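Local coordinates for protein phosphate transporter (Thermotoga maritima MSB8, PDB 6L85) that probably imports inorganic phosphate across the cell membrane, coupling its uptake to the movement of sodium ions, at residues I183-M186 / I187-V191; K196-L199 / S200-F203. All coordinates share one frame; numbering follows the deposited sequence.

Contact 1 of 2, residues I183-M186 / I187-V191; sequences IFTM and ISLFV. With LMT (dodecyl-beta-D-maltoside), chain N.
I187 opens this short length of helix 167-194 by bonding through its backbone N to I183 O (2.9 Å, N-H...O angle 167°), while its CG1 passes I183 CG2 at apolar range. The end of the same side chain points at detergent: I187 CD1 meets C11 of the dodecyl maltoside tail at 3.7 Å. At S188 the helix shows how a serine can be used twice. Its OG sits between the backbone N and the carbonyl carbon (chi1 62°), which brings it back to F184 O at 2.7 Å, and the S188 backbone N reaches that oxygen from the opposite face of the carbonyl plane. The hydroxyl also lies over one face of the F184 ring, offset toward its rim. Replacing the serine by an alanine is likely to leave F184 O with its backbone bond alone and a small gap over the F184 ring. L189 N bonds to T185 O, and L189 CD1 lies alongside T185 CG2 at 3.7 Å, the T185 hydroxyl being turned back to L181 O. F190 N bonds to M186 O, and the F190 ring reaches the LMT tail at a slant, CE2 standing 3.9 Å from C8. The chemistry implies a helix whose polar side groups are spent on its own carbonyls, leaving apolar side chains to meet neighbouring helices and an alkyl chain that probably stands in for lipid.

Contact 2 of 2, residues K196-L199 / S200-F203; sequences KQPL and SESF. With LMT (dodecyl-beta-D-maltoside), chain N.
The backbone of P198 stands at the N-cap position, and its carbonyl oxygen receives S202 N (3.0 Å, nearly along the C=O axis) while L199 O receives F203 N, two bonds that begin helix 199-224. S202 adds a second grip on the same oxygen: its OG lies 3.1 Å from P198 O, above the carbonyl plane and well away from the line of the backbone bond. L199 then crosses F203 obliquely. With L199 CG anti to the backbone N (chi1 -179°), its branched end is carried to the ring, where CD1 lies over one face and CG comes within 3.5 Å of F203 CE2, a close apolar fit on the surface of the helix. Across the turn, Q197 and E201 bring two acceptors together, Q197 OE1 and E201 OE1 being 3.0 Å apart with amide and carboxylate planes 82° to each other. No bond joins them; the amide oxygen instead takes a hydrogen bond from O3' of the maltoside head (3.1 Å to Q197 OE1), and NE2 has a weak bond to L195 O. E201 OE2 is buried without a partner, a setting that might raise the pKa of this carboxylate. P198 CD packs against E201 OE1, and F286 of the second subunit packs against E201. The arrangement is a helix N-terminus with a proline at the N-cap, at the end of the short loop that joins helices 167-194 and 199-224 and that K196 begins by leaving the first helix with positive phi.

How the contacts relate
From the N terminus, the chain runs down helix 167-194 through contact 1, leaves it at K196, and enters helix 199-224 through contact 2. The two are in series: each closes only a local turn, and neither nests within nor crosses the other. What joins them is the hairpin between the helices. V191 O lies 3.2 Å from Q197 N, a probable hydrogen bond spanning the connection, and V191 CG1 packs on S202 OG. Two turns further back, F184 CZ meets F203 CD1 at 3.4 Å. One detergent molecule touches both, its tail along contact 1 and its sugar head at contact 2.

Contact 1 of 2, residues I183-M186 / I187-V191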
loop_
_atom_site.group_PDB
_atom_site.type_symbol
_atom_site.label_atom_id
_atom_site.label_comp_id
_atom_site.label_asym_id
_atom_site.label_seq_id
_atom_site.Cartn_x
_atom_site.Cartn_y
_atom_site.Cartn_z
ATOM N N ILE B 183 -1.422 4.643 10.747
ATOM C CA ILE B 183 -2.181 3.996 9.676
ATOM C C ILE B 183 -3.602 4.553 9.594
ATOM O O ILE B 183 -4.121 4.820 8.497
ATOM C CB ILE B 183 -2.164 2.470 9.907
ATOM C CG1 ILE B 183 -0.896 1.883 9.306
ATOM C CG2 ILE B 183 -3.373 1.818 9.307
ATOM C CD1 ILE B 183 -0.928 1.929 7.783
ATOM N N PHE B 184 -4.263 4.731 10.749
ATOM C CA PHE B 184 -5.597 5.326 10.748
ATOM C C PHE B 184 -5.582 6.691 10.079
ATOM O O PHE B 184 -6.481 7.021 9.297
ATOM C CB PHE B 184 -6.155 5.475 12.168
ATOM C CG PHE B 184 -7.398 6.340 12.225
ATOM C CD1 PHE B 184 -8.647 5.783 12.047
ATOM C CD2 PHE B 184 -7.309 7.711 12.418
ATOM C CE1 PHE B 184 -9.787 6.563 12.078
ATOM C CE2 PHE B 184 -8.443 8.495 12.432
ATOM C CZ PHE B 184 -9.688 7.917 12.268
ATOM N N THR B 185 -4.567 7.499 10.378
ATOM C CA THR B 185 -4.498 8.837 9.794
ATOM C C THR B 185 -4.315 8.772 8.280
ATOM O O THR B 185 -5.045 9.428 7.521
ATOM C CB THR B 185 -3.363 9.631 10.461
ATOM O OG1 THR B 185 -3.555 9.625 11.881
ATOM C CG2 THR B 185 -3.358 11.071 9.988
ATOM N N MET B 186 -3.348 7.971 7.822
ATOM C CA MET B 186 -3.089 7.860 6.387
ATOM C C MET B 186 -4.326 7.372 5.634
ATOM O O MET B 186 -4.723 7.957 4.625
ATOM C CB MET B 186 -1.906 6.923 6.134
ATOM C CG MET B 186 -0.572 7.415 6.697
ATOM S SD MET B 186 0.817 6.339 6.223
ATOM C CE MET B 186 0.696 5.067 7.452
ATOM N N ILE B 187 -4.967 6.317 6.139
ATOM C CA ILE B 187 -6.080 5.707 5.435
ATOM C C ILE B 187 -7.296 6.625 5.450
ATOM O O ILE B 187 -7.915 6.870 4.406
ATOM C CB ILE B 187 -6.398 4.326 6.048
ATOM C CG1 ILE B 187 -5.221 3.363 5.851
ATOM C CG2 ILE B 187 -7.711 3.762 5.482
ATOM C CD1 ILE B 187 -4.914 3.070 4.428
ATOM N N SER B 188 -7.680 7.131 6.630
ATOM C CA SER B 188 -8.867 7.979 6.692
ATOM C C SER B 188 -8.704 9.212 5.818
ATOM O O SER B 188 -9.635 9.593 5.102
ATOM C CB SER B 188 -9.174 8.365 8.140
ATOM O OG SER B 188 -8.102 9.114 8.691
ATOM N N LEU B 189 -7.512 9.819 5.802
ATOM C CA LEU B 189 -7.333 10.982 4.933
ATOM C C LEU B 189 -7.325 10.594 3.457
ATOM O O LEU B 189 -7.852 11.328 2.614
ATOM C CB LEU B 189 -6.043 11.711 5.303
ATOM C CG LEU B 189 -6.127 12.404 6.665
ATOM C CD1 LEU B 189 -4.761 12.921 7.082
ATOM C CD2 LEU B 189 -7.138 13.543 6.564
ATOM N N PHE B 190 -6.718 9.458 3.108
ATOM C CA PHE B 190 -6.721 9.048 1.711
ATOM C C PHE B 190 -8.139 8.783 1.229
ATOM O O PHE B 190 -8.532 9.217 0.142
ATOM C CB PHE B 190 -5.852 7.802 1.541
ATOM C CG PHE B 190 -5.902 7.209 0.169
ATOM C CD1 PHE B 190 -5.394 7.905 -0.916
ATOM C CD2 PHE B 190 -6.425 5.936 -0.034
ATOM C CE1 PHE B 190 -5.425 7.344 -2.205
ATOM C CE2 PHE B 190 -6.446 5.366 -1.314
ATOM C CZ PHE B 190 -5.939 6.073 -2.392
ATOM N N VAL B 191 -8.928 8.094 2.040
ATOM C CA VAL B 191 -10.276 7.737 1.633
ATOM C C VAL B 191 -11.162 8.977 1.599
ATOM O O VAL B 191 -11.997 9.134 0.698
ATOM C CB VAL B 191 -10.831 6.653 2.575
ATOM C CG1 VAL B 191 -12.335 6.457 2.326
ATOM C CG2 VAL B 191 -10.032 5.332 2.394
HETATM C "C1'" LMT N . -14.854 3.518 -4.438
HETATM C "C2'" LMT N . -16.017 2.741 -3.868
HETATM C "C3'" LMT N . -17.313 3.041 -4.606
HETATM C "C4'" LMT N . -17.054 3.413 -6.048
HETATM C "C5'" LMT N . -16.036 4.550 -6.153
HETATM C "C6'" LMT N . -16.752 5.834 -6.465
HETATM O "O1'" LMT N . -13.935 3.837 -3.377
HETATM O "O2'" LMT N . -15.755 1.357 -3.941
HETATM O "O3'" LMT N . -18.004 4.077 -3.940
HETATM O "O5'" LMT N . -15.309 4.737 -4.951
HETATM O "O6'" LMT N . -16.758 6.028 -7.870
HETATM C C1 LMT N . -12.743 3.029 -3.282
HETATM C C2 LMT N . -13.021 1.829 -2.345
HETATM C C3 LMT N . -12.143 2.006 -1.089
HETATM C C4 LMT N . -10.704 1.617 -1.451
HETATM C C5 LMT N . -9.909 1.758 -0.148
HETATM C C6 LMT N . -8.410 1.802 -0.478
HETATM C C7 LMT N . -7.630 1.392 0.798
HETATM C C8 LMT N . -6.203 2.016 0.682
HETATM C C9 LMT N . -5.161 0.940 0.302
HETATM C C10 LMT N . -3.753 1.588 0.231
HETATM C C11 LMT N . -3.099 1.459 1.607
HETATM C C12 LMT N . -1.615 1.116 1.481
#

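Contact 2 of 2, residues K196-L199 / S200-F203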
loop_
_atom_site.group_PDB
_atom_site.type_symbol
_atom_site.label_atom_id
_atom_site.label_comp_id
_atom_site.label_asym_id
_atom_site.label_seq_id
_atom_site.Cartn_x
_atom_site.Cartn_y
_atom_site.Cartn_z
ATOM N N LYS B 196 -12.605 10.909 -2.083
ATOM C CA LYS B 196 -13.819 11.711 -1.953
ATOM C C LYS B 196 -15.016 10.868 -1.509
ATOM O O LYS B 196 -16.116 10.989 -2.050
ATOM C CB LYS B 196 -14.113 12.461 -3.259
ATOM C CG LYS B 196 -13.262 13.729 -3.417
ATOM C CD LYS B 196 -12.444 13.722 -4.702
ATOM C CE LYS B 196 -13.284 14.217 -5.881
ATOM N NZ LYS B 196 -12.466 14.596 -7.079
ATOM N N GLN B 197 -14.798 10.022 -0.486
ATOM C CA GLN B 197 -15.848 9.195 0.101
ATOM C C GLN B 197 -16.395 9.843 1.370
ATOM O O GLN B 197 -15.742 10.701 1.968
ATOM C CB GLN B 197 -15.313 7.790 0.419
ATOM C CG GLN B 197 -14.792 7.008 -0.781
ATOM C CD GLN B 197 -15.890 6.624 -1.770
ATOM O OE1 GLN B 197 -16.590 5.624 -1.590
ATOM N NE2 GLN B 197 -16.048 7.429 -2.817
ATOM N N PRO B 198 -17.595 9.460 1.818
ATOM C CA PRO B 198 -18.165 10.093 3.017
ATOM C C PRO B 198 -17.300 9.884 4.254
ATOM O O PRO B 198 -16.518 8.937 4.356
ATOM C CB PRO B 198 -19.526 9.403 3.181
ATOM C CG PRO B 198 -19.817 8.786 1.835
ATOM C CD PRO B 198 -18.490 8.424 1.267
ATOM N N LEU B 199 -17.492 10.778 5.226
ATOM C CA LEU B 199 -16.694 10.764 6.449
ATOM C C LEU B 199 -16.842 9.454 7.220
ATOM O O LEU B 199 -15.855 8.914 7.731
ATOM C CB LEU B 199 -17.091 11.945 7.331
ATOM C CG LEU B 199 -16.281 12.017 8.613
ATOM C CD1 LEU B 199 -14.848 12.455 8.300
ATOM C CD2 LEU B 199 -16.945 12.952 9.615
ATOM N N SER B 200 -18.068 8.937 7.331
ATOM C CA SER B 200 -18.288 7.707 8.086
ATOM C C SER B 200 -17.537 6.531 7.465
ATOM O O SER B 200 -16.954 5.708 8.182
ATOM C CB SER B 200 -19.785 7.406 8.161
ATOM O OG SER B 200 -20.252 7.000 6.884
ATOM N N GLU B 201 -17.526 6.447 6.131
ATOM C CA GLU B 201 -16.809 5.368 5.455
ATOM C C GLU B 201 -15.300 5.530 5.602
ATOM O O GLU B 201 -14.581 4.542 5.806
ATOM C CB GLU B 201 -17.197 5.313 3.975
ATOM C CG GLU B 201 -16.716 4.036 3.297
ATOM C CD GLU B 201 -16.707 4.121 1.781
ATOM O OE1 GLU B 201 -17.406 5.002 1.224
ATOM O OE2 GLU B 201 -16.012 3.293 1.144
ATOM N N SER B 202 -14.807 6.770 5.492
ATOM C CA SER B 202 -13.391 7.037 5.720
ATOM C C SER B 202 -12.962 6.590 7.110
ATOM O O SER B 202 -11.935 5.917 7.269
ATOM C CB SER B 202 -13.108 8.519 5.525
ATOM O OG SER B 202 -13.438 8.886 4.202
ATOM N N PHE B 203 -13.746 6.949 8.129
ATOM C CA PHE B 203 -13.402 6.565 9.495
ATOM C C PHE B 203 -13.492 5.062 9.674
ATOM O O PHE B 203 -12.665 4.465 10.366
ATOM C CB PHE B 203 -14.325 7.261 10.500
ATOM C CG PHE B 203 -13.933 8.675 10.806
ATOM C CD1 PHE B 203 -12.593 9.056 10.799
ATOM C CD2 PHE B 203 -14.897 9.623 11.121
ATOM C CE1 PHE B 203 -12.221 10.367 11.095
ATOM C CE2 PHE B 203 -14.535 10.937 11.421
ATOM C CZ PHE B 203 -13.193 11.310 11.402
HETATM C "C1'" LMT N . -14.854 3.518 -4.438
HETATM C "C2'" LMT N . -16.017 2.741 -3.868
HETATM C "C3'" LMT N . -17.313 3.041 -4.606
HETATM C "C4'" LMT N . -17.054 3.413 -6.048
HETATM C "C5'" LMT N . -16.036 4.550 -6.153
HETATM C "C6'" LMT N . -16.752 5.834 -6.465
HETATM O "O1'" LMT N . -13.935 3.837 -3.377
HETATM O "O2'" LMT N . -15.755 1.357 -3.941
HETATM O "O3'" LMT N . -18.004 4.077 -3.940
HETATM O "O5'" LMT N . -15.309 4.737 -4.951
HETATM O "O6'" LMT N . -16.758 6.028 -7.870
HETATM C C1 LMT N . -12.743 3.029 -3.282
HETATM C C2 LMT N . -13.021 1.829 -2.345
HETATM C C3 LMT N . -12.143 2.006 -1.089
HETATM C C4 LMT N . -10.704 1.617 -1.451
HETATM C C5 LMT N . -9.909 1.758 -0.148
HETATM C C6 LMT N . -8.410 1.802 -0.478
HETATM C C7 LMT N . -7.630 1.392 0.798
HETATM C C8 LMT N . -6.203 2.016 0.682
HETATM C C9 LMT N . -5.161 0.940 0.302
HETATM C C10 LMT N . -3.753 1.588 0.231
HETATM C C11 LMT N . -3.099 1.459 1.607
HETATM C C12 LMT N . -1.615 1.116 1.481
#